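Side-chain contacts in putative DNA-binding protein (Ralstonia eutropha, PDB 2OBP), which probably binds DNA, through what appears to be a winged helix-turn-helix arrangement of helices and a β-hairpin: residues A[40-45]-A[51-56]; A[67-70]-A[76-79]. One frame throughout, in Å; residues are numbered along the deposited sequence.

Contact 1: residues A[40-45]-A[51-56]; sequences PKIAKR and SVLRRV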
loop_
_atom_site.group_PDB
_atom_site.type_symbol
_atom_site.label_atom_id
_atom_site.label_comp_id
_atom_site.label_asym_id
_atom_site.label_seq_id
_atom_site.Cartn_x
_atom_site.Cartn_y
_atom_site.Cartn_z
ATOM N N PRO A 40 7.053 -0.142 -7.719
ATOM C CA PRO A 40 6.520 -0.265 -9.090
ATOM C C PRO A 40 5.474 -1.373 -9.282
ATOM O O PRO A 40 4.608 -1.267 -10.158
ATOM C CB PRO A 40 7.776 -0.577 -9.909
ATOM C CG PRO A 40 8.851 0.074 -9.083
ATOM C CD PRO A 40 8.511 -0.262 -7.704
ATOM N N LYS A 41 5.615 -2.468 -8.557
ATOM C CA LYS A 41 4.656 -3.539 -8.589
ATOM C C LYS A 41 3.308 -3.109 -8.013
ATOM O O LYS A 41 2.241 -3.398 -8.596
ATOM C CB LYS A 41 5.197 -4.745 -7.829
ATOM C CG LYS A 41 4.254 -5.937 -7.932
ATOM C CD LYS A 41 4.786 -7.183 -7.284
ATOM C CE LYS A 41 3.720 -8.268 -7.212
ATOM N NZ LYS A 41 4.269 -9.557 -6.652
ATOM N N ILE A 42 3.346 -2.386 -6.896
ATOM C CA ILE A 42 2.106 -1.844 -6.326
ATOM C C ILE A 42 1.428 -0.900 -7.338
ATOM O O ILE A 42 0.198 -0.976 -7.552
ATOM C CB ILE A 42 2.387 -1.105 -4.993
ATOM C CG1 ILE A 42 2.954 -2.034 -3.915
ATOM C CG2 ILE A 42 1.114 -0.500 -4.435
ATOM C CD1 ILE A 42 3.714 -1.314 -2.725
ATOM N N ALA A 43 2.227 -0.007 -7.938
ATOM C CA ALA A 43 1.721 0.954 -8.939
ATOM C C ALA A 43 1.122 0.244 -10.133
ATOM O O ALA A 43 0.042 0.617 -10.626
ATOM C CB ALA A 43 2.839 1.920 -9.379
ATOM N N LYS A 44 1.809 -0.791 -10.618
ATOM C CA LYS A 44 1.282 -1.574 -11.728
ATOM C C LYS A 44 -0.021 -2.261 -11.364
ATOM O O LYS A 44 -0.974 -2.181 -12.119
ATOM C CB LYS A 44 2.322 -2.598 -12.194
ATOM C CG LYS A 44 1.832 -3.569 -13.255
ATOM C CD LYS A 44 2.860 -4.591 -13.570
ATOM C CE LYS A 44 2.300 -5.627 -14.567
ATOM N NZ LYS A 44 3.322 -5.999 -15.529
ATOM N N ARG A 45 -0.089 -2.923 -10.212
ATOM C CA ARG A 45 -1.286 -3.697 -9.886
ATOM C C ARG A 45 -2.476 -2.784 -9.530
ATOM O O ARG A 45 -3.629 -3.163 -9.777
ATOM C CB ARG A 45 -1.008 -4.737 -8.795
ATOM C CG ARG A 45 0.094 -5.781 -9.181
ATOM C CD ARG A 45 -0.458 -7.106 -9.742
ATOM N N SER A 51 3.731 8.720 -9.370
ATOM C CA SER A 51 3.530 9.949 -8.584
ATOM C C SER A 51 2.269 9.854 -7.718
ATOM O O SER A 51 2.254 10.309 -6.564
ATOM C CB SER A 51 3.457 11.182 -9.500
ATOM O OG SER A 51 2.427 11.010 -10.440
ATOM N N VAL A 52 1.208 9.283 -8.264
ATOM C CA VAL A 52 -0.039 9.115 -7.513
ATOM C C VAL A 52 0.132 8.088 -6.389
ATOM O O VAL A 52 -0.296 8.297 -5.240
ATOM C CB VAL A 52 -1.217 8.734 -8.454
ATOM C CG1 VAL A 52 -2.498 8.600 -7.630
ATOM C CG2 VAL A 52 -1.345 9.786 -9.549
ATOM N N LEU A 53 0.826 7.002 -6.689
ATOM C CA LEU A 53 1.072 5.984 -5.660
ATOM C C LEU A 53 1.813 6.611 -4.487
ATOM O O LEU A 53 1.463 6.352 -3.315
ATOM C CB LEU A 53 1.821 4.768 -6.206
ATOM C CG LEU A 53 2.195 3.726 -5.109
ATOM C CD1 LEU A 53 0.953 3.066 -4.447
ATOM C CD2 LEU A 53 3.187 2.658 -5.645
ATOM N N ARG A 54 2.862 7.376 -4.772
ATOM C CA ARG A 54 3.650 8.004 -3.696
ATOM C C ARG A 54 2.820 8.931 -2.812
ATOM O O ARG A 54 2.989 8.948 -1.597
ATOM C CB ARG A 54 4.876 8.718 -4.248
ATOM C CG ARG A 54 5.960 7.737 -4.763
ATOM C CD ARG A 54 7.231 8.436 -5.063
ATOM N NE ARG A 54 8.222 7.582 -5.745
ATOM C CZ ARG A 54 9.145 6.831 -5.133
ATOM N NH1 ARG A 54 9.221 6.763 -3.805
ATOM N NH2 ARG A 54 10.005 6.130 -5.866
ATOM N N ARG A 55 1.889 9.663 -3.433
ATOM C CA ARG A 55 1.004 10.549 -2.708
ATOM C C ARG A 55 0.113 9.748 -1.757
ATOM O O ARG A 55 -0.020 10.063 -0.576
ATOM C CB ARG A 55 0.162 11.355 -3.736
ATOM C CG ARG A 55 -0.780 12.420 -3.162
ATOM C CD ARG A 55 -2.113 11.865 -2.754
ATOM N NE ARG A 55 -2.964 11.470 -3.891
ATOM C CZ ARG A 55 -4.184 10.935 -3.803
ATOM N NH1 ARG A 55 -4.747 10.681 -2.646
ATOM N NH2 ARG A 55 -4.861 10.673 -4.919
ATOM N N VAL A 56 -0.507 8.716 -2.311
ATOM C CA VAL A 56 -1.385 7.842 -1.537
ATOM C C VAL A 56 -0.619 7.163 -0.379
ATOM O O VAL A 56 -1.086 7.126 0.774
ATOM C CB VAL A 56 -2.057 6.789 -2.440
ATOM C CG1 VAL A 56 -2.683 5.678 -1.613
ATOM C CG2 VAL A 56 -3.099 7.441 -3.411
#

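Contact 2: residues A[67-70]-A[76-79]; sequences DVSV and GHAS. With NO3 (nitrate ion), chain C.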
loop_
_atom_site.group_PDB
_atom_site.type_symbol
_atom_site.label_atom_id
_atom_site.label_comp_id
_atom_site.label_asym_id
_atom_site.label_seq_id
_atom_site.Cartn_x
_atom_site.Cartn_y
_atom_site.Cartn_z
ATOM N N ASP A 67 3.340 0.960 5.943
ATOM C CA ASP A 67 4.772 1.133 6.142
ATOM C C ASP A 67 5.351 1.349 4.777
ATOM O O ASP A 67 5.037 0.621 3.834
ATOM C CB ASP A 67 5.354 -0.141 6.729
ATOM C CG ASP A 67 6.812 0.001 7.167
ATOM O OD1 ASP A 67 7.447 1.067 7.001
ATOM O OD2 ASP A 67 7.316 -0.954 7.756
ATOM N N VAL A 68 6.117 2.413 4.631
ATOM C CA VAL A 68 6.753 2.695 3.339
ATOM C C VAL A 68 8.229 2.705 3.663
ATOM O O VAL A 68 8.694 3.547 4.428
ATOM C CB VAL A 68 6.267 4.054 2.745
ATOM C CG1 VAL A 68 6.888 4.286 1.337
ATOM C CG2 VAL A 68 4.688 4.063 2.726
ATOM N N SER A 69 8.986 1.769 3.073
ATOM C CA SER A 69 10.415 1.607 3.372
ATOM C C SER A 69 11.230 1.896 2.105
ATOM O O SER A 69 11.185 1.123 1.160
ATOM C CB SER A 69 10.721 0.178 3.858
ATOM O OG SER A 69 10.209 -0.094 5.168
ATOM N N VAL A 70 11.979 2.992 2.109
ATOM C CA VAL A 70 12.837 3.378 0.977
ATOM C C VAL A 70 14.323 3.472 1.388
ATOM O O VAL A 70 14.674 3.722 2.561
ATOM C CB VAL A 70 12.343 4.696 0.318
ATOM C CG1 VAL A 70 10.865 4.524 -0.220
ATOM C CG2 VAL A 70 12.481 5.888 1.340
ATOM N N GLY A 76 12.059 1.381 -3.022
ATOM C CA GLY A 76 11.799 0.447 -1.944
ATOM C C GLY A 76 10.493 -0.296 -2.049
ATOM O O GLY A 76 10.161 -0.784 -3.140
ATOM N N HIS A 77 9.783 -0.435 -0.931
ATOM C CA HIS A 77 8.610 -1.287 -0.885
ATOM C C HIS A 77 7.609 -0.708 0.131
ATOM O O HIS A 77 7.958 0.190 0.898
ATOM C CB HIS A 77 8.962 -2.748 -0.518
ATOM C CG HIS A 77 9.785 -2.885 0.722
ATOM N ND1 HIS A 77 9.242 -2.861 1.993
ATOM C CD2 HIS A 77 11.116 -3.054 0.876
ATOM C CE1 HIS A 77 10.216 -3.032 2.877
ATOM N NE2 HIS A 77 11.360 -3.116 2.231
ATOM N N ALA A 78 6.416 -1.248 0.130
ATOM C CA ALA A 78 5.395 -0.808 1.070
ATOM C C ALA A 78 4.467 -1.971 1.379
ATOM O O ALA A 78 4.344 -2.936 0.622
ATOM C CB ALA A 78 4.600 0.366 0.468
ATOM N N SER A 79 3.812 -1.849 2.509
ATOM C CA SER A 79 2.945 -2.902 3.037
ATOM C C SER A 79 1.991 -2.267 4.066
ATOM O O SER A 79 2.263 -1.171 4.552
ATOM C CB SER A 79 3.717 -4.033 3.712
ATOM O OG SER A 79 4.675 -3.573 4.639
HETATM N N NO3 C . 10.890 1.787 -6.619
HETATM O O1 NO3 C . 10.820 1.140 -5.406
HETATM O O2 NO3 C . 10.384 3.079 -6.727
HETATM O O3 NO3 C . 11.488 1.106 -7.716
#

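Contact 1: residues A[40-45]-A[51-56]
Leu53 of helix 50-62 reaches across to Ile42 and Ala43 of helix 39-46; the side-chain contacts are all apolar, with no hydrogen bond between 40-45 and 51-56, and one Leu53 methyl also lies against a backbone N. The two backbones come nearest at Ala43 and Leu53, whose CA atoms are 6.0 Å apart. Leu53 has its CG anti to the backbone N (chi1 175°), which extends the side chain from its helix and lets the two methyls divide the work. Leu53 CD1 meets the γ-methyl branch of isoleucine, 3.6 Å from Ile42 CG2. Leu53 CD2 lies against the backbone where Ile42 passes into Ala43: it is 3.6 Å from Ala43 N and 3.8 Å from Ala43 CB, and also lies beside Ile42 CB at 3.9 Å. The fork of Leu53 therefore meets main chain as well as side chain, and the short side chain of Ala43 is consistent with so close an approach. Ile42 and Leu53 cross at about a right angle. In Ile42, CG2 is the branch anti to the backbone N, while CG1 (chi1 -62°) carries CD1 along a different path, leaving the shorter branch to meet Leu53.

All three touching residues are buried, and helix 16-28 extends the apolar cluster, with Leu25 against Ile42 and Val21 against Leu53.

Polar interactions lie outside this interface. Arg55 forms a salt bridge with Asp15 and a hydrogen bond with Gln59, and Lys41 makes a cation-pi contact with Trp37.

Consecutive helices 39-46 and 50-62, packed through a buried leucine, alanine and isoleucine, are consistent with a helix-turn-helix unit. In winged helix proteins the second of these helices is usually the recognition helix, a role that 50-62 would probably take here.

Contact 2: residues A[67-70]-A[76-79]
Residues Asp67 to Val70 run antiparallel to Gly76 to Ser79, the strand directions differing by 171°, with Asp67-Ser79 and Ser69-His77 as hydrogen-bonded pairs and Val68-Ala78 and Val70-Gly76 as non-hydrogen-bonded pairs. Two reciprocal pairs of backbone bonds, 2.8 to 3.1 Å long, tie the strands: Asp67 N to Ser79 O with Ser79 N to Asp67 O, and Ser69 N to His77 O with His77 N to Ser69 O. Gly76, lacking a side chain, brings its CA to 3.2 Å from Ser69 O in a CA-H...O contact.

Asp67, Ser69, His77 and Ser79 share one face of the hairpin. Here the imidazole of His77 leans across to the neighbouring strand, and Ser69 CB sits over a face of the ring, 3.4 Å from His77 CE1. A chi1 of 52°, which puts His77 CG between the backbone N and the carbonyl carbon, helps bring the ring there. Pro36 packs against both His77 and Ser79.

The other face carries Val68 and Ala78, and Val68 CG2 lies 4.3 Å from Ala78 CB. The apolar pair is turned toward helix 50-62, where both residues touch Leu57.

At the start of the second strand, Gly76 N donates to O1 of a nitrate ion (2.7 Å), probably acquired from the crystallisation liquor. The antiparallel hairpin, following directly after helix 50-62, probably corresponds to the wing of a winged helix-turn-helix domain.

How the contacts relate
The two contacts follow one another along the chain, contact 1 closing before contact 2 opens, and their centres are about 11 Å apart. They meet directly where Ile42 CD1 packs on Ala78 CB at 3.7 Å, placing the hairpin's apolar face against the helix-turn-helix core. Helix 50-62 leads straight into strand 66-70, and Arg54 NH1 ties that helix to the hairpin loop through a hydrogen bond to Gly74 O. The nitrate lies between the two elements: besides its bond to Gly76, its O2 is 3.2 Å from Arg54 NH2. Probable recognition helix and wing are thus held together as one potential DNA-binding unit.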